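Local coordinates for protein AvrRpt2 (Erwinia amylovora, PDB 6HQZ) that acts as a type III effector, probably through the papain-like cysteine protease domain seen here, and is linked to fire-blight resistance in Malus × robusta 5, at residues F3-V8 against N85-H90; F78-L83 against P115-I120; I93-Q98 against L130-D135. One frame throughout, in Å; residues are numbered along the deposited sequence. Where two conformers were deposited one is given.

Overall arrangement
The chain begins with a loop, and contact 1 sets its residues 3-8 against residues 85-90 of helix 80-90, closing a long, helix-rich loop. Contact 2 opens within this loop, at the start of the same helix, and closes beyond it on strand 118-123, so contacts 1 and 2 cross. After contact 1 has closed, strand 93-98 opens contact 3, which reaches 130-135 and therefore crosses contact 2 while following contact 1 in series. Together they join the N-terminal arm and helix 80-90 to the antiparallel sheet, and tie that sheet's inner strand 93-98 to 130-133, one of its two outer strands in this chain.

Contact 1 of 3, residues F3-V8 against N85-H90; sequences FRLNHV and NLLCRH
Phe3 lays its ring against Leu87 and Cys88 on helix 80-90. Its CG is anti to the backbone N (chi1 175°), which swings the ring out to the helix. Cys88 CB stands over one face, 3.9 Å from the Phe3 ring centroid and 16° off the normal, a CH-pi contact offset toward the rim. Cys88 SG lies obliquely, 4.5 Å from the same centroid. On the Leu87 side, Phe3 CE2 packs on Leu87 CB at 3.8 Å; a flat apolar ring can lie along Leu87 CB and Cys88 CB at once. Arg4 turns away from the helix, and its NH2 bonds to Asn1 O. Leu5 comes back toward it, its CD1 brushing Leu87 CD2 at 4.2 Å as the two branched tips meet at a slant. Backbone bonds of Phe3 with Ile112 and Leu5 with Thr110 hold this arm along strand 104-113, and further on Val8 O accepts from His122 NE2. Cys88 SG is also joined to Cys88 SG of the second subunit by a disulfide, while Phe3 packs on Arg4 of that subunit. The arrangement is a cysteine sulfur-aromatic contact, placed beside the interchain disulfide of the dimer.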
loop_
_atom_site.group_PDB
_atom_site.type_symbol
_atom_site.label_atom_id
_atom_site.label_comp_id
_atom_site.label_asym_id
_atom_site.label_seq_id
_atom_site.Cartn_x
_atom_site.Cartn_y
_atom_site.Cartn_z
ATOM N N PHE A 3 -7.019 -1.987 -1.870
ATOM C CA PHE A 3 -6.402 -0.724 -2.104
ATOM C C PHE A 3 -6.697 -0.354 -3.539
ATOM O O PHE A 3 -6.540 -1.162 -4.421
ATOM C CB PHE A 3 -4.898 -0.791 -1.850
ATOM C CG PHE A 3 -4.203 0.456 -2.197
ATOM C CD1 PHE A 3 -4.081 1.457 -1.257
ATOM C CD2 PHE A 3 -3.754 0.698 -3.502
ATOM C CE1 PHE A 3 -3.456 2.650 -1.588
ATOM C CE2 PHE A 3 -3.125 1.893 -3.825
ATOM C CZ PHE A 3 -2.991 2.871 -2.870
ATOM N N ARG A 4 -7.142 0.873 -3.774
ATOM C CA ARG A 4 -7.481 1.293 -5.158
ATOM C C ARG A 4 -6.952 2.661 -5.346
ATOM O O ARG A 4 -7.206 3.521 -4.523
ATOM C CB ARG A 4 -8.984 1.259 -5.435
ATOM C CG ARG A 4 -9.593 -0.099 -5.164
ATOM C CD ARG A 4 -11.082 -0.153 -5.326
ATOM N NE ARG A 4 -11.643 -1.357 -4.677
ATOM C CZ ARG A 4 -12.905 -1.776 -4.807
ATOM N NH1 ARG A 4 -13.794 -1.072 -5.510
ATOM N NH2 ARG A 4 -13.309 -2.887 -4.194
ATOM N N LEU A 5 -6.212 2.873 -6.419
ATOM C CA LEU A 5 -5.938 4.203 -6.917
ATOM C C LEU A 5 -7.147 4.643 -7.787
ATOM O O LEU A 5 -7.623 3.880 -8.690
ATOM C CB LEU A 5 -4.687 4.223 -7.805
ATOM C CG LEU A 5 -3.388 3.665 -7.236
ATOM C CD1 LEU A 5 -2.485 3.291 -8.405
ATOM C CD2 LEU A 5 -2.779 4.675 -6.278
ATOM N N ASN A 6 -7.562 5.874 -7.563
ATOM C CA ASN A 6 -8.803 6.425 -8.087
ATOM C C ASN A 6 -8.677 7.429 -9.218
ATOM O O ASN A 6 -9.691 7.731 -9.850
ATOM C CB ASN A 6 -9.576 7.038 -6.913
ATOM C CG ASN A 6 -10.088 5.964 -5.995
ATOM O OD1 ASN A 6 -11.001 5.235 -6.364
ATOM N ND2 ASN A 6 -9.438 5.773 -4.850
ATOM N N HIS A 7 -7.499 7.996 -9.471
ATOM C CA HIS A 7 -7.371 8.639 -10.768
ATOM C C HIS A 7 -6.086 8.448 -11.523
ATOM O O HIS A 7 -5.239 9.315 -11.679
ATOM C CB HIS A 7 -7.868 10.079 -10.885
ATOM C CG HIS A 7 -8.294 10.405 -12.300
ATOM N ND1 HIS A 7 -9.387 9.802 -12.901
ATOM C CD2 HIS A 7 -7.730 11.188 -13.258
ATOM C CE1 HIS A 7 -9.497 10.227 -14.150
ATOM N NE2 HIS A 7 -8.504 11.065 -14.393
ATOM N N VAL A 8 -6.044 7.262 -12.070
ATOM C CA VAL A 8 -5.225 6.983 -13.209
ATOM C C VAL A 8 -6.026 7.345 -14.481
ATOM O O VAL A 8 -7.126 6.877 -14.668
ATOM C CB VAL A 8 -4.788 5.525 -13.147
ATOM C CG1 VAL A 8 -3.818 5.271 -14.267
ATOM C CG2 VAL A 8 -4.106 5.307 -11.794
ATOM N N ASN A 85 -0.375 -3.557 -1.692
ATOM C CA ASN A 85 0.828 -2.986 -1.151
ATOM C C ASN A 85 1.670 -2.396 -2.300
ATOM O O ASN A 85 2.119 -1.272 -2.197
ATOM C CB ASN A 85 1.552 -4.090 -0.384
ATOM C CG ASN A 85 2.872 -3.665 0.201
ATOM O OD1 ASN A 85 3.104 -2.492 0.546
ATOM N ND2 ASN A 85 3.746 -4.668 0.396
ATOM N N LEU A 86 1.863 -3.156 -3.389
ATOM C CA LEU A 86 2.666 -2.694 -4.525
ATOM C C LEU A 86 2.131 -1.412 -5.167
ATOM O O LEU A 86 2.899 -0.487 -5.442
ATOM C CB LEU A 86 2.809 -3.797 -5.593
ATOM C CG LEU A 86 3.814 -4.899 -5.188
ATOM C CD1 LEU A 86 3.775 -6.091 -6.145
ATOM C CD2 LEU A 86 5.240 -4.356 -5.108
ATOM N N LEU A 87 0.824 -1.363 -5.396
ATOM C CA LEU A 87 0.166 -0.140 -5.943
ATOM C C LEU A 87 0.273 1.078 -5.017
ATOM O O LEU A 87 0.476 2.225 -5.441
ATOM C CB LEU A 87 -1.308 -0.451 -6.180
ATOM C CG LEU A 87 -1.629 -1.424 -7.303
ATOM C CD1 LEU A 87 -3.019 -2.001 -7.183
ATOM C CD2 LEU A 87 -1.430 -0.737 -8.617
ATOM N N CYS A 88 0.160 0.804 -3.738
ATOM C CA CYS A 88 0.348 1.829 -2.683
ATOM C C CYS A 88 1.765 2.447 -2.698
ATOM O O CYS A 88 1.906 3.654 -2.553
ATOM C CB CYS A 88 0.039 1.202 -1.329
ATOM S SG CYS A 88 0.066 2.366 0.060
ATOM N N ARG A 89 2.797 1.642 -2.991
ATOM C CA ARG A 89 4.168 2.151 -3.026
ATOM C C ARG A 89 4.532 2.850 -4.293
ATOM O O ARG A 89 5.182 3.888 -4.264
ATOM C CB ARG A 89 5.165 1.032 -2.831
ATOM C CG ARG A 89 5.106 0.449 -1.458
ATOM C CD ARG A 89 5.784 -0.895 -1.442
ATOM N NE ARG A 89 5.414 -1.571 -0.213
ATOM C CZ ARG A 89 6.260 -2.028 0.688
ATOM N NH1 ARG A 89 7.578 -1.910 0.512
ATOM N NH2 ARG A 89 5.783 -2.608 1.789
ATOM N N HIS A 90 4.114 2.251 -5.427
ATOM C CA HIS A 90 4.660 2.566 -6.736
ATOM C C HIS A 90 3.692 3.230 -7.685
ATOM O O HIS A 90 4.129 3.820 -8.658
ATOM C CB HIS A 90 5.142 1.257 -7.381
ATOM C CG HIS A 90 6.142 0.551 -6.526
ATOM N ND1 HIS A 90 5.938 -0.721 -6.032
ATOM C CD2 HIS A 90 7.310 0.986 -6.004
ATOM C CE1 HIS A 90 6.975 -1.057 -5.282
ATOM N NE2 HIS A 90 7.824 -0.043 -5.256
#

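Contact 2 of 3, residues F78-L83 against P115-I120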
loop_
_atom_site.group_PDB
_atom_site.type_symbol
_atom_site.label_atom_id
_atom_site.label_comp_id
_atom_site.label_asym_id
_atom_site.label_seq_id
_atom_site.Cartn_x
_atom_site.Cartn_y
_atom_site.Cartn_z
ATOM N N PHE A 78 0.636 -13.816 -6.720
ATOM C CA PHE A 78 0.423 -12.671 -5.855
ATOM C C PHE A 78 -0.865 -12.831 -5.079
ATOM O O PHE A 78 -1.882 -13.330 -5.594
ATOM C CB PHE A 78 0.304 -11.356 -6.663
ATOM C CG PHE A 78 1.583 -10.872 -7.243
ATOM C CD1 PHE A 78 2.481 -10.216 -6.483
ATOM C CD2 PHE A 78 1.874 -11.067 -8.585
ATOM C CE1 PHE A 78 3.679 -9.791 -7.003
ATOM C CE2 PHE A 78 3.058 -10.651 -9.121
ATOM C CZ PHE A 78 3.933 -9.969 -8.357
ATOM N N SER A 79 -0.862 -12.289 -3.864
ATOM C CA SER A 79 -2.095 -12.123 -3.119
ATOM C C SER A 79 -2.717 -10.764 -3.442
ATOM O O SER A 79 -2.029 -9.803 -3.873
ATOM C CB SER A 79 -1.825 -12.231 -1.632
ATOM O OG SER A 79 -0.929 -11.207 -1.249
ATOM N N ALA A 80 -4.025 -10.689 -3.213
ATOM C CA ALA A 80 -4.748 -9.402 -3.201
ATOM C C ALA A 80 -4.022 -8.372 -2.350
ATOM O O ALA A 80 -3.779 -7.256 -2.832
ATOM C CB ALA A 80 -6.198 -9.584 -2.717
ATOM N N ASN A 81 -3.654 -8.722 -1.117
ATOM C CA ASN A 81 -2.958 -7.751 -0.268
ATOM C C ASN A 81 -1.610 -7.326 -0.857
ATOM O O ASN A 81 -1.256 -6.153 -0.812
ATOM C CB ASN A 81 -2.722 -8.281 1.148
ATOM C CG ASN A 81 -3.986 -8.353 1.967
ATOM O OD1 ASN A 81 -4.974 -7.674 1.695
ATOM N ND2 ASN A 81 -3.970 -9.189 2.961
ATOM N N GLU A 82 -0.841 -8.276 -1.386
ATOM C CA GLU A 82 0.473 -7.897 -1.906
ATOM C C GLU A 82 0.397 -6.987 -3.112
ATOM O O GLU A 82 1.140 -6.025 -3.199
ATOM C CB GLU A 82 1.372 -9.101 -2.227
ATOM C CG GLU A 82 2.789 -8.689 -2.634
ATOM C CD GLU A 82 3.505 -7.614 -1.757
ATOM O OE1 GLU A 82 3.355 -7.492 -0.463
ATOM O OE2 GLU A 82 4.331 -6.914 -2.382
ATOM N N LEU A 83 -0.479 -7.283 -4.052
ATOM C CA LEU A 83 -0.695 -6.303 -5.149
ATOM C C LEU A 83 -1.097 -4.882 -4.648
ATOM O O LEU A 83 -0.653 -3.866 -5.175
ATOM C CB LEU A 83 -1.724 -6.807 -6.126
ATOM C CG LEU A 83 -1.182 -7.987 -6.972
ATOM C CD1 LEU A 83 -2.335 -8.595 -7.783
ATOM C CD2 LEU A 83 -0.023 -7.561 -7.857
ATOM N N PRO A 115 -13.232 -7.983 -1.901
ATOM C CA PRO A 115 -14.420 -8.850 -1.732
ATOM C C PRO A 115 -14.643 -9.864 -2.853
ATOM O O PRO A 115 -15.105 -10.962 -2.580
ATOM C CB PRO A 115 -15.595 -7.849 -1.701
ATOM C CG PRO A 115 -15.003 -6.592 -1.156
ATOM C CD PRO A 115 -13.560 -6.568 -1.608
ATOM N N ASN A 116 -14.350 -9.466 -4.096
ATOM C CA ASN A 116 -14.545 -10.301 -5.264
ATOM C C ASN A 116 -13.246 -10.930 -5.760
ATOM O O ASN A 116 -13.261 -11.557 -6.792
ATOM C CB ASN A 116 -15.177 -9.455 -6.385
ATOM C CG ASN A 116 -16.615 -9.103 -6.093
ATOM O OD1 ASN A 116 -17.411 -9.997 -5.756
ATOM N ND2 ASN A 116 -16.976 -7.816 -6.218
ATOM N N ASP A 117 -12.135 -10.766 -5.037
ATOM C CA ASP A 117 -10.839 -11.363 -5.394
ATOM C C ASP A 117 -10.467 -11.116 -6.874
ATOM O O ASP A 117 -10.245 -12.049 -7.668
ATOM C CB ASP A 117 -10.831 -12.855 -5.015
ATOM C CG ASP A 117 -9.455 -13.438 -4.969
ATOM O OD1 ASP A 117 -8.508 -12.823 -4.406
ATOM O OD2 ASP A 117 -9.299 -14.550 -5.501
ATOM N N ALA A 118 -10.399 -9.828 -7.202
ATOM C CA ALA A 118 -10.180 -9.358 -8.573
ATOM C C ALA A 118 -9.265 -8.143 -8.606
ATOM O O ALA A 118 -9.177 -7.376 -7.651
ATOM C CB ALA A 118 -11.521 -9.018 -9.218
ATOM N N ILE A 119 -8.596 -7.962 -9.744
ATOM C CA ILE A 119 -7.777 -6.803 -9.986
ATOM C C ILE A 119 -8.565 -5.840 -10.825
ATOM O O ILE A 119 -9.444 -6.243 -11.562
ATOM C CB ILE A 119 -6.473 -7.128 -10.698
ATOM C CG1 ILE A 119 -6.724 -7.748 -12.090
ATOM C CG2 ILE A 119 -5.711 -8.123 -9.833
ATOM C CD1 ILE A 119 -5.536 -7.515 -12.994
ATOM N N ILE A 120 -8.217 -4.563 -10.692
ATOM C CA ILE A 120 -8.870 -3.514 -11.402
ATOM C C ILE A 120 -7.830 -2.914 -12.343
ATOM O O ILE A 120 -6.759 -2.551 -11.918
ATOM C CB ILE A 120 -9.379 -2.392 -10.462
ATOM C CG1 ILE A 120 -10.215 -3.013 -9.316
ATOM C CG2 ILE A 120 -10.173 -1.418 -11.240
ATOM C CD1 ILE A 120 -10.606 -2.049 -8.234
#
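Glu82 N donates to Ser79 OG over 2.9 Å, with an angle of 154° at the hydrogen, and this bond caps the helix whose first turn carries Ala80 and Leu83 to Asp117 and Ile119. Serine suits the N-cap because its short hydroxyl can fold back onto an amide that has no preceding helical carbonyl to serve it. Leu83 N then bonds to Ser79 O at 3.0 Å, the first ordinary helical bond. Ala80 and Leu83, three residues apart, both point to the hairpin side. Leu83 and Ile119 make the apolar part of the contact, with Leu83 CD1 and Ile119 CG2 4.0 Å apart. In Ile119 the longer branch CG1 takes the crowded position between backbone N and carbonyl carbon (chi1 61°), leaving the CG2 methyl for the leucine. The other Leu83 methyl, CD2, lies 3.7 Å above the plane of the Phe78 ring, offset toward its rim; the two methyls thus touch the aromatic and the strand separately. Ile112 and Leu134 add to the apolar surroundings. Nearer solvent, Ala80 CB approaches Asp117 OD1 at 4.3 Å, a loose van der Waals contact; the small methyl lets the carboxylate lie near the start of the helix, where the helix dipole would probably favour a negative charge. Asp117 has positive backbone angles (phi 49°), a left-handed conformation that aspartate tolerates better than beta-branched residues do. With Ala118 it faces the single residue Asp113, whose OD1 accepts from Asn116 N in the connecting turn. This is a G1 beta bulge closing the hairpin of strands 104-113 and 118-123, with the capped helix start packed beside it.

Contact 3 of 3, residues I93-Q98 against L130-D135; sequences IMFGWQ and LTMPLD
Met132 and Trp97 reach for each other from opposite directions, and the methionine ends with its methyl resting on the indole face. Met132 CE lies 3.7 Å from the centroid of the Trp97 six-membered ring and just 9° off its normal, a CH-pi contact that bears on the benzene part of the indole; Trp97 CH2 and Met132 CE, for example, are 3.8 Å apart. The sulfur follows behind, Met132 SD standing above the same face at the longer distance of 4.8 Å from that centroid, so the Met-aromatic contact is led by the methyl. The chain of Met132 explains this order: it runs extended through chi2 and then bends at chi3 (69°), folding CE onto the ring. Phe95, two residues before Trp97 and so on the same face of the strand, meets the methyl more loosely: its CE2 is 4.5 Å from Met132 CE, which lies near the plane of the phenyl ring, at its edge. One methyl thus sits over one ring and loosely at the rim of another, a task for which the flexible, unbranched methionine is well suited. Phe95 also packs edge-to-face with Phe137. Strands 104-113 and 118-123 lie between the two partners in the sheet, yet the CA atoms of Trp97 and Met132 are only 11.9 Å apart, less than three flat strand spacings, which implies a curled sheet with these side chains on its concave face. The attraction is probably mostly dispersion, with a small electrostatic part from the methyl C-H on the pi cloud, the sulfur adding less at its distance; the indole N-H has its polar partner in Ser107 OG, leaving the ring face to an apolar contact.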
loop_
_atom_site.group_PDB
_atom_site.type_symbol
_atom_site.label_atom_id
_atom_site.label_comp_id
_atom_site.label_asym_id
_atom_site.label_seq_id
_atom_site.Cartn_x
_atom_site.Cartn_y
_atom_site.Cartn_z
ATOM N N ILE A 93 0.714 0.245 -12.280
ATOM C CA ILE A 93 1.708 -0.738 -12.717
ATOM C C ILE A 93 1.237 -1.345 -14.063
ATOM O O ILE A 93 0.129 -1.880 -14.180
ATOM C CB ILE A 93 1.826 -1.880 -11.706
ATOM C CG1 ILE A 93 2.357 -1.398 -10.394
ATOM C CG2 ILE A 93 2.735 -2.996 -12.244
ATOM C CD1 ILE A 93 2.091 -2.346 -9.245
ATOM N N MET A 94 2.087 -1.213 -15.063
ATOM C CA MET A 94 1.756 -1.808 -16.362
ATOM C C MET A 94 2.290 -3.231 -16.450
ATOM O O MET A 94 3.484 -3.476 -16.184
ATOM C CB MET A 94 2.229 -0.995 -17.542
ATOM C CG MET A 94 3.649 -0.652 -17.668
ATOM S SD MET A 94 3.882 0.469 -19.098
ATOM C CE MET A 94 5.435 -0.174 -19.675
ATOM N N PHE A 95 1.385 -4.120 -16.841
ATOM C CA PHE A 95 1.646 -5.560 -16.874
ATOM C C PHE A 95 1.344 -6.168 -18.233
ATOM O O PHE A 95 0.372 -5.830 -18.950
ATOM C CB PHE A 95 0.887 -6.318 -15.760
ATOM C CG PHE A 95 -0.588 -6.362 -15.906
ATOM C CD1 PHE A 95 -1.339 -5.308 -15.444
ATOM C CD2 PHE A 95 -1.241 -7.461 -16.400
ATOM C CE1 PHE A 95 -2.715 -5.333 -15.492
ATOM C CE2 PHE A 95 -2.626 -7.512 -16.422
ATOM C CZ PHE A 95 -3.359 -6.439 -15.999
ATOM N N GLY A 96 2.207 -7.132 -18.546
ATOM C CA GLY A 96 2.102 -7.970 -19.733
ATOM C C GLY A 96 1.391 -9.230 -19.381
ATOM O O GLY A 96 1.731 -9.847 -18.380
ATOM N N TRP A 97 0.439 -9.656 -20.222
ATOM C CA TRP A 97 -0.320 -10.883 -19.953
ATOM C C TRP A 97 -0.830 -11.524 -21.188
ATOM O O TRP A 97 -0.941 -10.897 -22.227
ATOM C CB TRP A 97 -1.482 -10.618 -18.997
ATOM C CG TRP A 97 -2.534 -9.701 -19.510
ATOM C CD1 TRP A 97 -2.466 -8.340 -19.673
ATOM C CD2 TRP A 97 -3.892 -10.076 -19.862
ATOM N NE1 TRP A 97 -3.682 -7.866 -20.098
ATOM C CE2 TRP A 97 -4.579 -8.888 -20.164
ATOM C CE3 TRP A 97 -4.593 -11.276 -19.858
ATOM C CZ2 TRP A 97 -5.887 -8.881 -20.536
ATOM C CZ3 TRP A 97 -5.948 -11.268 -20.188
ATOM C CH2 TRP A 97 -6.570 -10.077 -20.552
ATOM N N GLN A 98 -1.098 -12.816 -21.101
ATOM C CA GLN A 98 -1.462 -13.570 -22.252
ATOM C C GLN A 98 -2.961 -13.906 -22.217
ATOM O O GLN A 98 -3.449 -14.478 -21.234
ATOM C CB GLN A 98 -0.597 -14.830 -22.398
ATOM C CG GLN A 98 -0.798 -15.568 -23.710
ATOM C CD GLN A 98 0.070 -16.810 -23.865
ATOM O OE1 GLN A 98 0.435 -17.432 -22.887
ATOM N NE2 GLN A 98 0.418 -17.137 -25.100
ATOM N N LEU A 130 -11.858 -1.967 -15.857
ATOM C CA LEU A 130 -12.275 -3.371 -15.936
ATOM C C LEU A 130 -11.756 -4.117 -14.677
ATOM O O LEU A 130 -10.840 -3.663 -13.961
ATOM C CB LEU A 130 -11.706 -4.055 -17.144
ATOM C CG LEU A 130 -11.933 -3.451 -18.555
ATOM C CD1 LEU A 130 -11.341 -4.389 -19.641
ATOM C CD2 LEU A 130 -13.379 -3.061 -18.786
ATOM N N THR A 131 -12.342 -5.270 -14.420
ATOM C CA THR A 131 -11.702 -6.182 -13.466
ATOM C C THR A 131 -11.552 -7.548 -14.106
ATOM O O THR A 131 -12.329 -7.899 -14.946
ATOM C CB THR A 131 -12.502 -6.365 -12.148
ATOM O OG1 THR A 131 -13.662 -7.199 -12.331
ATOM C CG2 THR A 131 -12.939 -5.027 -11.585
ATOM N N MET A 132 -10.609 -8.310 -13.597
ATOM C CA MET A 132 -10.533 -9.723 -13.859
ATOM C C MET A 132 -10.230 -10.466 -12.579
ATOM O O MET A 132 -9.604 -9.901 -11.685
ATOM C CB MET A 132 -9.462 -10.071 -14.945
ATOM C CG MET A 132 -8.038 -10.188 -14.556
ATOM S SD MET A 132 -6.735 -10.757 -15.701
ATOM C CE MET A 132 -6.663 -9.380 -16.835
ATOM N N PRO A 133 -10.547 -11.762 -12.539
ATOM C CA PRO A 133 -10.206 -12.468 -11.335
ATOM C C PRO A 133 -8.714 -12.467 -11.057
ATOM O O PRO A 133 -7.868 -12.596 -11.972
ATOM C CB PRO A 133 -10.673 -13.902 -11.609
ATOM C CG PRO A 133 -11.708 -13.747 -12.678
ATOM C CD PRO A 133 -11.184 -12.643 -13.519
ATOM N N LEU A 134 -8.373 -12.402 -9.786
ATOM C CA LEU A 134 -6.998 -12.523 -9.372
ATOM C C LEU A 134 -6.397 -13.809 -9.858
ATOM O O LEU A 134 -5.212 -13.816 -10.257
ATOM C CB LEU A 134 -6.917 -12.438 -7.849
ATOM C CG LEU A 134 -5.547 -12.542 -7.259
ATOM C CD1 LEU A 134 -4.606 -11.539 -7.924
ATOM C CD2 LEU A 134 -5.609 -12.352 -5.737
ATOM N N ASP A 135 -7.172 -14.922 -9.816
ATOM C CA ASP A 135 -6.649 -16.212 -10.306
ATOM C C ASP A 135 -6.192 -16.057 -11.771
ATOM O O ASP A 135 -5.177 -16.614 -12.161
ATOM C CB ASP A 135 -7.671 -17.364 -10.171
ATOM C CG ASP A 135 -7.142 -18.730 -10.710
ATOM O OD1 ASP A 135 -6.404 -19.467 -10.014
ATOM O OD2 ASP A 135 -7.508 -19.091 -11.845
#